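Side-chain contacts in polyhedrin (Orgyia pseudotsugata cypovirus 5, PDB 5A8U), which forms the crystalline matrix of viral occlusion bodies (polyhedra), which protect the virus outside its host until insect larvae ingest them: residues 50-55 with 202-207; 45-50 with 239-244; 70-73 with 78-81. All blocks are in the same frame, centred on the assembly; numbering follows the deposited sequence.

Contact 1 of 3, residues 50-55 with 202-207; sequences GTEVIA and TNEMGG
Two acidic side chains, Glu-52 and Glu-204, bring their carboxylates to within 2.6 Å, measured from OE2 of Glu-52 to OE1 of Glu-204. With oxygens this close, one of the two acids probably holds a proton, which would relieve the repulsion between like charges. The two carboxylate planes stand 84° apart and the side chains cross at about a right angle, and OE2 of Glu-52 also lies 3.3 Å from CB of Glu-204. Glu-52 gets there by a bend at chi2 (-79°), whereas Glu-204 runs extended beyond CG. OE1 of Glu-204 is hydrogen-bonded to the hydroxyl of Ser-26.

Beside this polar pair, Met-205 supplies the apolar half of the contact. Bent at both chi2 and chi3, its chain lays SD 3.6 Å from CB of Glu-52 and puts the methyl CE 3.8 Å from CG1 of Val-53. Val-214 of the second subunit also reaches Met-205. The loop that presents these groups is a type I turn from Asn-203 to Gly-206, begun by an Asx turn in which OD1 of Asn-203 accepts from the backbone N of Met-205.

Residues 50-55 lead from strand 43-50 into strand 53-58, outermost in its sheet within this chain, which pairs with strand 189-195; the 202-207 loop follows that partner strand and precedes helix 210-216, where Ala-213 packs on Met-205.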
# COMPACT_ATOMS: atom_id res chain seq x y z
N GLY A 50 -4.63 11.50 -7.44
CA GLY A 50 -3.64 11.07 -8.42
C GLY A 50 -3.72 11.96 -9.64
O GLY A 50 -4.56 12.84 -9.71
N THR A 51 -2.85 11.73 -10.62
CA THR A 51 -2.82 12.56 -11.81
C THR A 51 -3.38 11.81 -13.02
O THR A 51 -4.24 12.33 -13.71
CB THR A 51 -1.40 13.02 -12.10
OG1 THR A 51 -0.51 11.89 -11.95
CG2 THR A 51 -1.00 14.11 -11.13
N GLU A 52 -2.91 10.59 -13.25
CA GLU A 52 -3.28 9.84 -14.46
C GLU A 52 -4.16 8.65 -14.13
O GLU A 52 -5.01 8.24 -14.92
CB GLU A 52 -2.01 9.30 -15.14
CG GLU A 52 -1.09 10.36 -15.72
CD GLU A 52 -1.54 10.92 -17.05
OE1 GLU A 52 -2.52 10.44 -17.66
OE2 GLU A 52 -0.86 11.87 -17.52
N VAL A 53 -3.92 8.07 -12.96
CA VAL A 53 -4.62 6.88 -12.57
C VAL A 53 -4.80 6.91 -11.06
O VAL A 53 -3.93 7.36 -10.30
CB VAL A 53 -3.85 5.62 -13.00
CG1 VAL A 53 -2.51 5.56 -12.29
CG2 VAL A 53 -4.67 4.36 -12.73
N ILE A 54 -5.96 6.47 -10.62
CA ILE A 54 -6.19 6.35 -9.20
C ILE A 54 -6.82 4.98 -8.96
O ILE A 54 -7.86 4.66 -9.51
CB ILE A 54 -7.04 7.51 -8.71
CG1 ILE A 54 -7.10 7.54 -7.20
CG2 ILE A 54 -8.41 7.42 -9.27
CD1 ILE A 54 -7.66 8.85 -6.70
N ALA A 55 -6.16 4.18 -8.13
CA ALA A 55 -6.52 2.79 -7.93
C ALA A 55 -6.34 2.50 -6.46
O ALA A 55 -5.49 3.09 -5.80
CB ALA A 55 -5.60 1.89 -8.76
N THR A 202 -1.79 10.75 -27.20
CA THR A 202 -0.57 10.20 -26.65
C THR A 202 -0.85 9.47 -25.33
O THR A 202 -1.55 9.98 -24.45
CB THR A 202 0.49 11.30 -26.41
OG1 THR A 202 0.73 11.99 -27.64
CG2 THR A 202 1.80 10.65 -25.93
N ASN A 203 -0.30 8.27 -25.20
CA ASN A 203 -0.55 7.47 -24.02
C ASN A 203 0.39 7.87 -22.89
O ASN A 203 1.57 7.56 -22.94
CB ASN A 203 -0.35 5.99 -24.34
CG ASN A 203 -0.76 5.08 -23.21
OD1 ASN A 203 -0.90 5.51 -22.06
ND2 ASN A 203 -0.91 3.79 -23.51
N GLU A 204 -0.14 8.59 -21.90
CA GLU A 204 0.67 9.08 -20.79
C GLU A 204 0.80 8.07 -19.65
O GLU A 204 1.35 8.39 -18.58
CB GLU A 204 0.10 10.41 -20.29
CG GLU A 204 0.30 11.50 -21.32
CD GLU A 204 -0.31 12.82 -20.92
OE1 GLU A 204 -0.99 12.89 -19.87
OE2 GLU A 204 -0.09 13.79 -21.66
N MET A 205 0.30 6.86 -19.87
CA MET A 205 0.53 5.79 -18.90
C MET A 205 1.70 4.91 -19.32
O MET A 205 2.06 3.99 -18.61
CB MET A 205 -0.72 4.92 -18.71
CG MET A 205 -1.77 5.56 -17.85
SD MET A 205 -1.20 5.94 -16.17
CE MET A 205 -0.80 4.32 -15.47
N GLY A 206 2.29 5.18 -20.49
CA GLY A 206 3.39 4.38 -20.97
C GLY A 206 4.36 5.17 -21.84
O GLY A 206 4.36 6.40 -21.83
N GLY A 207 5.20 4.46 -22.59
CA GLY A 207 6.17 5.15 -23.43
C GLY A 207 7.10 6.06 -22.63
O GLY A 207 7.65 5.66 -21.58

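Contact 2 of 3, residues 45-50 with 239-244; sequences VYNWQG and QPRELV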
# COMPACT_ATOMS: atom_id res chain seq x y z
N VAL A 45 -14.30 8.28 6.03
CA VAL A 45 -13.86 8.82 4.75
C VAL A 45 -12.48 8.31 4.38
O VAL A 45 -11.57 8.30 5.20
CB VAL A 45 -13.77 10.36 4.84
CG1 VAL A 45 -13.24 10.97 3.52
CG2 VAL A 45 -15.15 10.94 5.25
N TYR A 46 -12.35 7.87 3.14
CA TYR A 46 -11.05 7.61 2.54
C TYR A 46 -11.00 8.39 1.24
O TYR A 46 -11.89 8.25 0.40
CB TYR A 46 -10.90 6.12 2.21
CG TYR A 46 -10.82 5.23 3.43
CD1 TYR A 46 -9.61 5.00 4.07
CD2 TYR A 46 -11.97 4.63 3.94
CE1 TYR A 46 -9.54 4.17 5.20
CE2 TYR A 46 -11.91 3.82 5.05
CZ TYR A 46 -10.71 3.61 5.68
OH TYR A 46 -10.64 2.78 6.79
N ASN A 47 -9.97 9.21 1.07
CA ASN A 47 -9.78 10.06 -0.10
C ASN A 47 -8.42 9.82 -0.76
O ASN A 47 -7.38 10.05 -0.15
CB ASN A 47 -9.99 11.54 0.27
CG ASN A 47 -9.53 12.50 -0.82
OD1 ASN A 47 -8.57 13.24 -0.63
ND2 ASN A 47 -10.21 12.47 -1.97
N TRP A 48 -8.45 9.30 -1.98
CA TRP A 48 -7.24 9.10 -2.80
C TRP A 48 -7.12 10.21 -3.86
O TRP A 48 -8.12 10.68 -4.39
CB TRP A 48 -7.32 7.77 -3.53
CG TRP A 48 -7.30 6.51 -2.70
CD1 TRP A 48 -6.23 5.69 -2.48
CD2 TRP A 48 -8.42 5.89 -2.06
NE1 TRP A 48 -6.62 4.60 -1.72
CE2 TRP A 48 -7.96 4.71 -1.44
CE3 TRP A 48 -9.77 6.23 -1.93
CZ2 TRP A 48 -8.80 3.87 -0.71
CZ3 TRP A 48 -10.61 5.39 -1.21
CH2 TRP A 48 -10.12 4.22 -0.61
N GLN A 49 -5.88 10.60 -4.19
CA GLN A 49 -5.65 11.58 -5.24
C GLN A 49 -4.63 11.01 -6.21
O GLN A 49 -3.84 10.13 -5.85
CB GLN A 49 -5.08 12.88 -4.67
CG GLN A 49 -5.91 13.54 -3.60
CD GLN A 49 -5.23 14.78 -3.05
OE1 GLN A 49 -4.94 15.72 -3.81
NE2 GLN A 49 -4.97 14.79 -1.74
N GLY A 50 -4.63 11.50 -7.44
CA GLY A 50 -3.64 11.07 -8.42
C GLY A 50 -3.72 11.96 -9.64
O GLY A 50 -4.56 12.84 -9.71
N GLN A 239 -16.46 20.50 2.07
CA GLN A 239 -16.64 21.86 1.57
C GLN A 239 -15.35 22.65 1.38
O GLN A 239 -15.10 23.16 0.30
CB GLN A 239 -17.71 22.61 2.37
CG GLN A 239 -19.06 22.35 1.76
CD GLN A 239 -20.22 22.95 2.52
OE1 GLN A 239 -20.05 23.52 3.60
NE2 GLN A 239 -21.42 22.81 1.95
N PRO A 240 -14.50 22.71 2.41
CA PRO A 240 -13.24 23.47 2.25
C PRO A 240 -12.29 22.91 1.18
O PRO A 240 -11.53 23.68 0.60
CB PRO A 240 -12.59 23.38 3.64
CG PRO A 240 -13.73 23.06 4.58
CD PRO A 240 -14.70 22.24 3.80
N ARG A 241 -12.33 21.60 0.93
CA ARG A 241 -11.47 20.99 -0.10
C ARG A 241 -12.07 21.21 -1.49
O ARG A 241 -11.46 20.84 -2.50
CB ARG A 241 -11.30 19.49 0.12
CG ARG A 241 -10.41 19.07 1.29
CD ARG A 241 -8.91 18.97 0.92
NE ARG A 241 -8.69 18.27 -0.35
CZ ARG A 241 -8.38 16.98 -0.47
NH1 ARG A 241 -8.21 16.21 0.60
NH2 ARG A 241 -8.23 16.45 -1.68
N GLU A 242 -13.28 21.78 -1.53
CA GLU A 242 -14.05 21.93 -2.78
C GLU A 242 -14.25 20.57 -3.45
O GLU A 242 -14.23 20.44 -4.69
CB GLU A 242 -13.44 22.98 -3.73
CG GLU A 242 -13.35 24.36 -3.07
CD GLU A 242 -12.86 25.48 -3.98
OE1 GLU A 242 -12.99 25.36 -5.23
OE2 GLU A 242 -12.36 26.49 -3.45
N LEU A 243 -14.49 19.56 -2.61
CA LEU A 243 -14.87 18.23 -3.05
C LEU A 243 -16.39 18.13 -3.05
O LEU A 243 -17.02 18.33 -2.01
CB LEU A 243 -14.29 17.18 -2.10
CG LEU A 243 -12.78 16.96 -2.19
CD1 LEU A 243 -12.27 16.13 -1.02
CD2 LEU A 243 -12.45 16.27 -3.50
N VAL A 244 -16.99 17.83 -4.20
CA VAL A 244 -18.44 17.64 -4.22
C VAL A 244 -18.83 16.37 -3.52
O VAL A 244 -18.06 15.41 -3.43
CB VAL A 244 -19.04 17.67 -5.65
CG1 VAL A 244 -19.08 19.11 -6.18
CG2 VAL A 244 -18.29 16.73 -6.58
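Arg-241 reaches from the end of helix 230-241 to Asn-47 and Gln-49, two residues apart and on the same face of strand 43-50. From CB the chain sets out with CG beside the backbone N, and CB itself already points toward the strand. Bends at chi2 (-87°) and chi3 (-46°) then fold CG, CD and NE; these atoms carry the guanidinium forward without meeting the strand themselves. CZ is the first to come near it, 3.7 Å from OD1 of Asn-47, and lies beneath CD1 of Leu-243, which sits 4.0 Å above the guanidinium plane, over its centre.

At the tip, NH1 donates to OD1 of Asn-47 over 3.2 Å. The bond is bent (144° at the hydrogen), and the donor stands above the amide carbonyl plane. NH2 adds a weak second bond of 3.4 Å to the same OD1, so one oxygen is forked by both terminal nitrogens at the guanidinium edge. NH2 also approaches NE2 of Gln-49 obliquely, at 3.7 Å. Stronger partners lie elsewhere: NH1 donates to the backbone O of Asp-131 of the third subunit, and NE2 of Gln-49 to O of Gly-132 of that subunit. ND2 of Asn-47 is held by Thr-33 and Asn-31, which helps fix the turn of the amide.

Just past the helix, Glu-242 takes positive phi and closes it with a Schellman motif, after which the chain turns back to bring Leu-243 over the arginine. The contact thus joins the C-terminal end of helix 230-241 to strand 43-50, which lies between strands 30-37 and 223-227 in the six-stranded antiparallel sheet.

Contact 3 of 3, residues 70-73 with 78-81; sequences NPDK and EWPG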
# COMPACT_ATOMS: atom_id res chain seq x y z
N ASN A 70 -8.46 4.53 11.92
CA ASN A 70 -9.30 5.46 12.67
C ASN A 70 -9.87 4.79 13.91
O ASN A 70 -10.96 4.23 13.87
CB ASN A 70 -10.43 5.94 11.77
CG ASN A 70 -9.91 6.67 10.56
OD1 ASN A 70 -9.17 7.64 10.71
ND2 ASN A 70 -10.26 6.19 9.37
N PRO A 71 -9.11 4.83 15.02
CA PRO A 71 -9.61 4.32 16.30
C PRO A 71 -10.78 5.15 16.79
O PRO A 71 -11.01 6.25 16.29
CB PRO A 71 -8.41 4.52 17.24
CG PRO A 71 -7.21 4.66 16.33
CD PRO A 71 -7.74 5.35 15.11
N ASP A 72 -11.51 4.63 17.76
CA ASP A 72 -12.60 5.42 18.30
C ASP A 72 -12.03 6.45 19.29
O ASP A 72 -10.82 6.56 19.46
CB ASP A 72 -13.71 4.54 18.93
CG ASP A 72 -13.27 3.88 20.22
OD1 ASP A 72 -12.19 4.21 20.76
OD2 ASP A 72 -14.04 3.01 20.72
N LYS A 73 -12.93 7.19 19.93
CA LYS A 73 -12.54 8.28 20.81
C LYS A 73 -11.67 7.79 21.97
O LYS A 73 -10.89 8.56 22.54
CB LYS A 73 -13.78 8.99 21.35
CG LYS A 73 -13.48 10.19 22.24
CD LYS A 73 -13.80 11.50 21.54
CE LYS A 73 -15.30 11.68 21.34
NZ LYS A 73 -15.62 12.97 20.66
N GLU A 78 -10.93 -1.97 17.84
CA GLU A 78 -12.01 -2.95 17.73
C GLU A 78 -13.01 -2.71 18.84
O GLU A 78 -12.67 -2.17 19.89
CB GLU A 78 -11.47 -4.38 17.86
CG GLU A 78 -10.54 -4.82 16.75
CD GLU A 78 -10.29 -6.32 16.77
OE1 GLU A 78 -10.31 -6.89 17.88
OE2 GLU A 78 -10.10 -6.91 15.68
N TRP A 79 -14.26 -3.12 18.61
CA TRP A 79 -15.28 -3.06 19.65
C TRP A 79 -15.61 -4.47 20.13
O TRP A 79 -15.56 -5.43 19.35
CB TRP A 79 -16.54 -2.37 19.14
CG TRP A 79 -16.45 -0.86 19.09
CD1 TRP A 79 -15.58 -0.07 19.79
CD2 TRP A 79 -17.25 0.01 18.30
NE1 TRP A 79 -15.79 1.25 19.47
CE2 TRP A 79 -16.82 1.33 18.57
CE3 TRP A 79 -18.28 -0.18 17.37
CZ2 TRP A 79 -17.38 2.45 17.95
CZ3 TRP A 79 -18.86 0.93 16.77
CH2 TRP A 79 -18.40 2.23 17.06
N PRO A 80 -15.92 -4.62 21.42
CA PRO A 80 -16.28 -5.94 21.94
C PRO A 80 -17.40 -6.56 21.12
O PRO A 80 -18.38 -5.88 20.80
CB PRO A 80 -16.77 -5.63 23.35
CG PRO A 80 -16.07 -4.38 23.73
CD PRO A 80 -15.96 -3.58 22.46
N GLY A 81 -17.24 -7.84 20.77
CA GLY A 81 -18.25 -8.54 20.00
C GLY A 81 -18.19 -8.20 18.52
O GLY A 81 -19.03 -8.65 17.73
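A single hydrogen bond links Asp-72 to Trp-79: the indole NE1 donates to OD2 over 2.8 Å, nearly straight at 162°. The oxygen lies in the ring plane and therefore meets the indole at its edge. Seen from the acid, the donor arrives on the anti side of OD2, 23° out of the carboxylate plane, and the two flat groups are inclined by 41°.

Van der Waals contact is slight. CD1 of Trp-79 lies 3.6 Å from OD2 of Asp-72, and NE1 is 3.9 Å from CB of the same aspartate. The indole packs elsewhere on Asn-40, Pro-66 and Ala-104.

Ionic and backbone bonds complete the surroundings of the acid. OD2 of Asp-72 also forms a salt bridge with NH2 of Arg-76, and OD1 accepts from the backbone N of His-74, two residues on, an Asx turn; both partners lie within the short connection that separates the two segments.

Both carboxylate oxygens are thus engaged, one by a cation and an indole N-H, the other by a backbone amide. Such surroundings would probably stabilise the ionised form of Asp-72 and tie the loop together through its side chain.

How the contacts relate
Contact 2 is the buried one, its centre about 10 Å from that of the chain, whereas contacts 1 and 3 are partly buried, their centres about 19 and 22 Å out on opposite sides of it. Contacts 1 and 2 share Gly-50 and meet where CD1 of Ile-54 packs on strand 43-50; one ties the next strand to a loop far along the chain, the other ties strand 43-50 to a helix end. Contact 3 bridges only a short loop and brushes contact 2 at Tyr-46 and Asn-70. The chemistry shifts accordingly: paired acids with a methionine, a buried arginine bonded to one asparagine and to another subunit, and an aspartate held by an indole N-H and an arginine. All three touch the third subunit.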